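PDB 3WA7: tannase from Lactobacillus plantarum, which catalyses the hydrolysis of galloyl ester bonds in hydrolysable tannins, releasing gallic acid, and has an alpha/beta-hydrolase fold. Local coordinates for residues K367-T372 and T382-D387; V47-A52 and G105-A110. All blocks are in the same frame, centred on the assembly; numbering follows the deposited sequence.

In the fold
Interaction 2 joins two neighbouring strands of the central mixed sheet, 44-50 and 107-111, whereas interaction 1 ties together the loops on either side of helix 373-377, in the part of the chain that runs between sheet strands 199-203 and 410-414. Their centres are about 41 Å apart, with the middle of the chain lying between them, and their nearest atoms stay about 26 Å apart, so the two do not touch. Both segments of interaction 2 precede those of interaction 1 in the sequence. The probable catalytic triad, Ser163, His451 and Asp419, as in other serine esterases of this fold, includes no residue from 47-52, 105-110, 367-372 or 382-387.

Interaction 1 of 2, residues K367-T372 and T382-D387; sequences KAKHFT and TAQLAD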
ATOM      1  N   LYS A 367       4.886 -22.617  -7.106  1.00 10.94           N
ATOM      2  CA  LYS A 367       4.605 -21.967  -5.834  1.00 11.38           C
ATOM      3  C   LYS A 367       5.167 -20.547  -5.834  1.00 10.28           C
ATOM      4  O   LYS A 367       4.611 -19.651  -5.206  1.00  7.58           O
ATOM      5  CB  LYS A 367       5.222 -22.756  -4.679  1.00 14.16           C
ATOM      6  CG  LYS A 367       4.984 -22.113  -3.318  1.00 19.01           C
ATOM      7  CD  LYS A 367       5.619 -22.910  -2.193  1.00 23.43           C
ATOM      8  CE  LYS A 367       5.349 -22.255  -0.848  1.00 26.20           C
ATOM      9  NZ  LYS A 367       5.950 -23.028   0.277  1.00 29.45           N
ATOM     10  N   ALA A 368       6.275 -20.347  -6.538  1.00  8.49           N
ATOM     11  CA  ALA A 368       6.893 -19.028  -6.597  1.00  9.81           C
ATOM     12  C   ALA A 368       7.636 -18.837  -7.908  1.00  9.37           C
ATOM     13  O   ALA A 368       7.979 -19.807  -8.578  1.00  9.86           O
ATOM     14  CB  ALA A 368       7.851 -18.849  -5.424  1.00  8.19           C
ATOM     15  N   LYS A 369       7.873 -17.579  -8.271  1.00  8.16           N
ATOM     16  CA  LYS A 369       8.588 -17.255  -9.502  1.00  7.80           C
ATOM     17  C   LYS A 369       9.447 -16.014  -9.316  1.00  7.89           C
ATOM     18  O   LYS A 369       9.287 -15.266  -8.350  1.00  6.99           O
ATOM     19  CB  LYS A 369       7.611 -16.963 -10.648  1.00  8.12           C
ATOM     20  CG  LYS A 369       6.784 -18.131 -11.160  1.00  8.71           C
ATOM     21  CD  LYS A 369       6.010 -17.700 -12.404  1.00  9.11           C
ATOM     22  CE  LYS A 369       5.096 -18.799 -12.930  1.00 12.11           C
ATOM     23  NZ  LYS A 369       4.352 -18.356 -14.152  1.00 12.27           N
ATOM     24  N   HIS A 370      10.372 -15.808 -10.247  1.00  6.55           N
ATOM     25  CA  HIS A 370      11.193 -14.608 -10.224  1.00  7.04           C
ATOM     26  C   HIS A 370      10.376 -13.594 -11.015  1.00  8.11           C
ATOM     27  O   HIS A 370       9.442 -13.971 -11.732  1.00  7.32           O
ATOM     28  CB  HIS A 370      12.537 -14.853 -10.910  1.00  7.50           C
ATOM     29  CG  HIS A 370      13.451 -15.750 -10.138  1.00  8.02           C
ATOM     30  ND1 HIS A 370      13.886 -15.449  -8.865  1.00  7.06           N
ATOM     31  CD2 HIS A 370      14.005 -16.945 -10.453  1.00  7.41           C
ATOM     32  CE1 HIS A 370      14.668 -16.421  -8.429  1.00  8.64           C
ATOM     33  NE2 HIS A 370      14.757 -17.340  -9.373  1.00  7.62           N
ATOM     34  N   PHE A 371      10.703 -12.314 -10.876  1.00  7.34           N
ATOM     35  CA  PHE A 371       9.982 -11.271 -11.594  1.00  8.11           C
ATOM     36  C   PHE A 371      10.932 -10.200 -12.118  1.00  7.90           C
ATOM     37  O   PHE A 371      10.521  -9.082 -12.440  1.00  7.20           O
ATOM     38  CB  PHE A 371       8.891 -10.659 -10.704  1.00  6.30           C
ATOM     39  CG  PHE A 371       9.337 -10.352  -9.299  1.00  6.71           C
ATOM     40  CD1 PHE A 371       9.749  -9.068  -8.947  1.00  5.54           C
ATOM     41  CD2 PHE A 371       9.326 -11.344  -8.320  1.00  5.39           C
ATOM     42  CE1 PHE A 371      10.139  -8.779  -7.637  1.00  6.54           C
ATOM     43  CE2 PHE A 371       9.713 -11.068  -7.012  1.00  5.93           C
ATOM     44  CZ  PHE A 371      10.120  -9.780  -6.669  1.00  7.38           C
ATOM     45  N   THR A 372      12.206 -10.570 -12.201  1.00  6.83           N
ATOM     46  CA  THR A 372      13.260  -9.698 -12.715  1.00  7.67           C
ATOM     47  C   THR A 372      14.218 -10.583 -13.500  1.00  8.26           C
ATOM     48  O   THR A 372      14.445 -11.737 -13.135  1.00  8.07           O
ATOM     49  CB  THR A 372      14.054  -9.005 -11.584  1.00  7.60           C
ATOM     50  OG1 THR A 372      14.725  -9.993 -10.790  1.00  7.66           O
ATOM     51  CG2 THR A 372      13.120  -8.184 -10.706  1.00  7.18           C
ATOM     52  N   THR A 382      15.590 -24.196  -9.438  1.00 16.79           N
ATOM     53  CA  THR A 382      14.848 -24.314 -10.690  1.00 17.22           C
ATOM     54  C   THR A 382      13.717 -23.299 -10.593  1.00 15.99           C
ATOM     55  O   THR A 382      12.972 -23.296  -9.612  1.00 15.10           O
ATOM     56  CB  THR A 382      14.254 -25.727 -10.862  1.00 18.95           C
ATOM     57  OG1 THR A 382      15.314 -26.689 -10.872  1.00 20.84           O
ATOM     58  CG2 THR A 382      13.482 -25.824 -12.170  1.00 20.48           C
ATOM     59  N   ALA A 383      13.583 -22.437 -11.595  1.00 15.24           N
ATOM     60  CA  ALA A 383      12.546 -21.414 -11.538  1.00 13.88           C
ATOM     61  C   ALA A 383      12.080 -20.857 -12.877  1.00 13.33           C
ATOM     62  O   ALA A 383      12.763 -20.975 -13.896  1.00 12.38           O
ATOM     63  CB  ALA A 383      13.023 -20.270 -10.655  1.00 13.04           C
ATOM     64  N   GLN A 384      10.903 -20.239 -12.844  1.00 13.18           N
ATOM     65  CA  GLN A 384      10.299 -19.615 -14.013  1.00 13.46           C
ATOM     66  C   GLN A 384      10.227 -18.117 -13.755  1.00 12.73           C
ATOM     67  O   GLN A 384      10.204 -17.680 -12.604  1.00 11.56           O
ATOM     68  CB  GLN A 384       8.872 -20.121 -14.231  1.00 15.46           C
ATOM     69  CG  GLN A 384       8.723 -21.601 -14.517  1.00 22.31           C
ATOM     70  CD  GLN A 384       7.263 -21.992 -14.665  1.00 25.64           C
ATOM     71  OE1 GLN A 384       6.552 -21.462 -15.519  1.00 29.32           O
ATOM     72  NE2 GLN A 384       6.806 -22.914 -13.826  1.00 28.11           N
ATOM     73  N   LEU A 385      10.186 -17.339 -14.831  1.00 11.55           N
ATOM     74  CA  LEU A 385      10.080 -15.888 -14.733  1.00 11.30           C
ATOM     75  C   LEU A 385       8.614 -15.540 -14.980  1.00 10.94           C
ATOM     76  O   LEU A 385       8.021 -15.981 -15.965  1.00 11.62           O
ATOM     77  CB  LEU A 385      10.971 -15.221 -15.791  1.00 11.85           C
ATOM     78  CG  LEU A 385      10.917 -13.698 -15.951  1.00 12.70           C
ATOM     79  CD1 LEU A 385      11.388 -13.004 -14.678  1.00 11.39           C
ATOM     80  CD2 LEU A 385      11.798 -13.296 -17.125  1.00 14.15           C
ATOM     81  N   ALA A 386       8.025 -14.758 -14.081  1.00  9.41           N
ATOM     82  CA  ALA A 386       6.624 -14.374 -14.216  1.00  8.85           C
ATOM     83  C   ALA A 386       6.339 -13.605 -15.506  1.00  8.80           C
ATOM     84  O   ALA A 386       7.210 -12.918 -16.047  1.00  9.43           O
ATOM     85  CB  ALA A 386       6.196 -13.545 -13.009  1.00  7.96           C
ATOM     86  N   ASP A 387       5.106 -13.730 -15.987  1.00  9.06           N
ATOM     87  CA  ASP A 387       4.655 -13.064 -17.203  1.00  9.88           C
ATOM     88  C   ASP A 387       4.856 -11.551 -17.112  1.00 10.22           C
ATOM     89  O   ASP A 387       4.400 -10.914 -16.164  1.00  7.88           O
ATOM     90  CB  ASP A 387       3.174 -13.375 -17.431  1.00 11.91           C
ATOM     91  CG  ASP A 387       2.632 -12.735 -18.687  1.00 15.66           C
ATOM     92  OD1 ASP A 387       2.998 -13.185 -19.792  1.00 17.55           O
ATOM     93  OD2 ASP A 387       1.846 -11.776 -18.568  1.00 17.33           O
TER
HETATM   94  O   HOH W   1       9.263 -20.934 -10.636  1.00  8.54           O
HETATM   95  O   HOH W   2       3.260 -15.656 -14.552  1.00 12.55           O
HETATM   96  O   HOH W   3       6.244 -18.104 -16.228  1.00 20.39           O
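His370 is gripped through both ends of its backbone by the facing segment. Its N donates to Gln384 O at 3.0 Å, while His370 O accepts Ala386 N at 2.9 Å in an almost straight bond (173° at the hydrogen). These two bonds make a single beta bridge between His370 and Leu385. The two backbones run 68° apart, and the pairing does not grow into a sheet. A water extends the link, donating to Ala368 O and accepting from Gln384 N at 2.8 Å, so both backbone polar atoms of Gln384 are engaged.

The imidazole has its own partners: ND1 bonds Asp349 OD1 and NE2 bonds Ser379 OG, fixing the ring while the Ala383 methyl packs against CD2 at 3.5 Å. Asp349 OD2 in turn bonds Phe371 N and Thr372 OG1. The two loops flank the short helix 373-377, and each ends in an N-cap: Thr372 for that helix, and Asp387 for the next one, 388-393, through OD2 to Leu390 N.

Lys369 reaches across with its chain extended beyond CG, CB resting 3.3 Å from Gln384 O and CD lying over Ala386 CA at 3.8 Å. Its ammonium forms a salt bridge with Asp363 and also donates to two waters. One of them accepts from Asp387 N; the other donates to Leu385 O at 2.8 Å and only weakly to Gln384 OE1. No direct hydrogen bond joins OE1 to Lys369 NZ; the weak water link is the polar connection between them. Leu385 CB points away, but with CG anti to the backbone N (chi1 175°) the side chain returns, and CD1 settles 3.6 Å from Thr372 N.

Interaction 2 of 2, residues V47-A52 and G105-A110; sequences VFVPAA and GYVVVA
The Phe48 ring meets Val108 O through CD1 at 3.8 Å, the oxygen approaching on a slant. Phe48 also touches Tyr26, Ala28 and Arg30 of strand 22-33, Leu102 of helix 95-103, and Asp85 and Pro86. The Tyr106 CB points away from 47-52; its ring meets Phe461 edge-to-face and its OH bonds Asp465 OD1. The puckered Pro50 ring sets CG 3.5 Å from Tyr106 O, a buried oxygen with no hydrogen-bond partner in the model, and brings CD to 4.2 Å from Val107 CG2. With an alanine in place of Pro50, CG and CD are gone, and a gap is likely to open over Tyr106 O and beside Val107 CG2.

Strands 47-50 and 107-110 run antiparallel (171°). The antiparallel part of the alpha/beta-hydrolase sheet (13-19, 22-33, 44-50) meets the parallel part here, since 107-111 pairs with 69-72 on its other side. Phe48 and Val108 form a hydrogen-bonded pair: Phe48 N donates to Val108 O at 2.8 Å, and Val108 N returns a nearly straight bond (177°) to Phe48 O. On the opposite sheet face, Val47 CG2 packs against Val109 CG2 at 4.3 Å. Gly105 (phi 95°) ends helix 95-103 in a Schellman motif before the strand.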
ATOM      1  N   VAL A  47     -20.153  -4.073   5.801  1.00  6.53           N
ATOM      2  CA  VAL A  47     -20.594  -2.699   5.608  1.00  6.66           C
ATOM      3  C   VAL A  47     -20.937  -2.068   6.955  1.00  7.48           C
ATOM      4  O   VAL A  47     -21.688  -2.643   7.740  1.00  7.85           O
ATOM      5  CB  VAL A  47     -21.848  -2.648   4.712  1.00  5.68           C
ATOM      6  CG1 VAL A  47     -22.308  -1.211   4.534  1.00  5.90           C
ATOM      7  CG2 VAL A  47     -21.545  -3.280   3.366  1.00  4.52           C
ATOM      8  N   PHE A  48     -20.381  -0.888   7.216  1.00  5.97           N
ATOM      9  CA  PHE A  48     -20.642  -0.181   8.465  1.00  6.59           C
ATOM     10  C   PHE A  48     -21.124   1.228   8.147  1.00  6.44           C
ATOM     11  O   PHE A  48     -20.492   1.958   7.382  1.00  5.83           O
ATOM     12  CB  PHE A  48     -19.384  -0.162   9.329  1.00  6.61           C
ATOM     13  CG  PHE A  48     -18.827  -1.529   9.583  1.00  5.94           C
ATOM     14  CD1 PHE A  48     -17.743  -1.999   8.848  1.00  4.69           C
ATOM     15  CD2 PHE A  48     -19.426  -2.372  10.512  1.00  5.76           C
ATOM     16  CE1 PHE A  48     -17.265  -3.294   9.032  1.00  6.83           C
ATOM     17  CE2 PHE A  48     -18.955  -3.672  10.705  1.00  5.54           C
ATOM     18  CZ  PHE A  48     -17.871  -4.133   9.962  1.00  4.70           C
ATOM     19  N   VAL A  49     -22.250   1.598   8.747  1.00  6.39           N
ATOM     20  CA  VAL A  49     -22.868   2.889   8.483  1.00  5.28           C
ATOM     21  C   VAL A  49     -23.212   3.686   9.735  1.00  6.29           C
ATOM     22  O   VAL A  49     -23.800   3.151  10.672  1.00  7.04           O
ATOM     23  CB  VAL A  49     -24.181   2.684   7.686  1.00  6.87           C
ATOM     24  CG1 VAL A  49     -24.785   4.028   7.307  1.00  8.46           C
ATOM     25  CG2 VAL A  49     -23.917   1.832   6.448  1.00  7.50           C
ATOM     26  N   PRO A  50     -22.840   4.977   9.768  1.00  5.91           N
ATOM     27  CA  PRO A  50     -23.162   5.797  10.941  1.00  6.52           C
ATOM     28  C   PRO A  50     -24.680   5.755  11.121  1.00  6.54           C
ATOM     29  O   PRO A  50     -25.424   5.868  10.148  1.00  5.91           O
ATOM     30  CB  PRO A  50     -22.662   7.180  10.537  1.00  6.13           C
ATOM     31  CG  PRO A  50     -21.444   6.844   9.697  1.00  7.69           C
ATOM     32  CD  PRO A  50     -21.970   5.713   8.833  1.00  5.89           C
ATOM     33  N   ALA A  51     -25.133   5.595  12.359  1.00  6.65           N
ATOM     34  CA  ALA A  51     -26.562   5.506  12.644  1.00  7.30           C
ATOM     35  C   ALA A  51     -27.393   6.645  12.056  1.00  6.78           C
ATOM     36  O   ALA A  51     -28.540   6.440  11.656  1.00  6.76           O
ATOM     37  CB  ALA A  51     -26.784   5.426  14.155  1.00  7.23           C
ATOM     38  N   ALA A  52     -26.821   7.843  12.007  1.00  6.79           N
ATOM     39  CA  ALA A  52     -27.533   9.003  11.480  1.00  8.52           C
ATOM     40  C   ALA A  52     -28.092   8.798  10.076  1.00  8.66           C
ATOM     41  O   ALA A  52     -29.123   9.371   9.727  1.00  8.31           O
ATOM     42  CB  ALA A  52     -26.619  10.220  11.490  1.00  8.55           C
ATOM     43  N   GLY A 105     -18.258  10.368  10.148  1.00  7.47           N
ATOM     44  CA  GLY A 105     -19.359  10.386   9.200  1.00  7.72           C
ATOM     45  C   GLY A 105     -19.139   9.605   7.917  1.00  7.24           C
ATOM     46  O   GLY A 105     -19.922   9.719   6.973  1.00  8.03           O
ATOM     47  N   TYR A 106     -18.078   8.807   7.867  1.00  7.42           N
ATOM     48  CA  TYR A 106     -17.799   8.018   6.669  1.00  6.29           C
ATOM     49  C   TYR A 106     -18.491   6.665   6.719  1.00  7.11           C
ATOM     50  O   TYR A 106     -18.648   6.077   7.788  1.00  6.45           O
ATOM     51  CB  TYR A 106     -16.301   7.735   6.529  1.00  6.13           C
ATOM     52  CG  TYR A 106     -15.394   8.940   6.533  1.00  6.42           C
ATOM     53  CD1 TYR A 106     -14.038   8.797   6.814  1.00  8.84           C
ATOM     54  CD2 TYR A 106     -15.880  10.220   6.263  1.00  8.38           C
ATOM     55  CE1 TYR A 106     -13.184   9.891   6.832  1.00 10.59           C
ATOM     56  CE2 TYR A 106     -15.032  11.327   6.278  1.00  8.23           C
ATOM     57  CZ  TYR A 106     -13.686  11.152   6.565  1.00  9.06           C
ATOM     58  OH  TYR A 106     -12.835  12.234   6.596  1.00  9.88           O
ATOM     59  N   VAL A 107     -18.913   6.183   5.555  1.00  6.45           N
ATOM     60  CA  VAL A 107     -19.490   4.855   5.466  1.00  5.50           C
ATOM     61  C   VAL A 107     -18.233   4.018   5.228  1.00  6.47           C
ATOM     62  O   VAL A 107     -17.301   4.475   4.564  1.00  6.89           O
ATOM     63  CB  VAL A 107     -20.453   4.723   4.267  1.00  6.07           C
ATOM     64  CG1 VAL A 107     -20.695   3.249   3.937  1.00  5.58           C
ATOM     65  CG2 VAL A 107     -21.780   5.390   4.606  1.00  6.09           C
ATOM     66  N   VAL A 108     -18.184   2.816   5.787  1.00  6.47           N
ATOM     67  CA  VAL A 108     -17.011   1.970   5.609  1.00  6.42           C
ATOM     68  C   VAL A 108     -17.369   0.602   5.053  1.00  6.25           C
ATOM     69  O   VAL A 108     -18.232  -0.096   5.586  1.00  6.93           O
ATOM     70  CB  VAL A 108     -16.245   1.763   6.945  1.00  6.28           C
ATOM     71  CG1 VAL A 108     -15.012   0.883   6.714  1.00  6.68           C
ATOM     72  CG2 VAL A 108     -15.836   3.108   7.532  1.00  6.77           C
ATOM     73  N   VAL A 109     -16.722   0.234   3.954  1.00  5.25           N
ATOM     74  CA  VAL A 109     -16.938  -1.077   3.363  1.00  5.51           C
ATOM     75  C   VAL A 109     -15.573  -1.750   3.421  1.00  6.34           C
ATOM     76  O   VAL A 109     -14.635  -1.347   2.732  1.00  5.32           O
ATOM     77  CB  VAL A 109     -17.441  -0.979   1.906  1.00  5.23           C
ATOM     78  CG1 VAL A 109     -17.565  -2.378   1.301  1.00  5.89           C
ATOM     79  CG2 VAL A 109     -18.802  -0.288   1.880  1.00  5.92           C
ATOM     80  N   ALA A 110     -15.464  -2.753   4.286  1.00  7.12           N
ATOM     81  CA  ALA A 110     -14.215  -3.479   4.478  1.00  5.18           C
ATOM     82  C   ALA A 110     -14.320  -4.853   3.837  1.00  6.49           C
ATOM     83  O   ALA A 110     -15.008  -5.736   4.348  1.00  8.29           O
ATOM     84  CB  ALA A 110     -13.921  -3.612   5.965  1.00  6.36           C
TER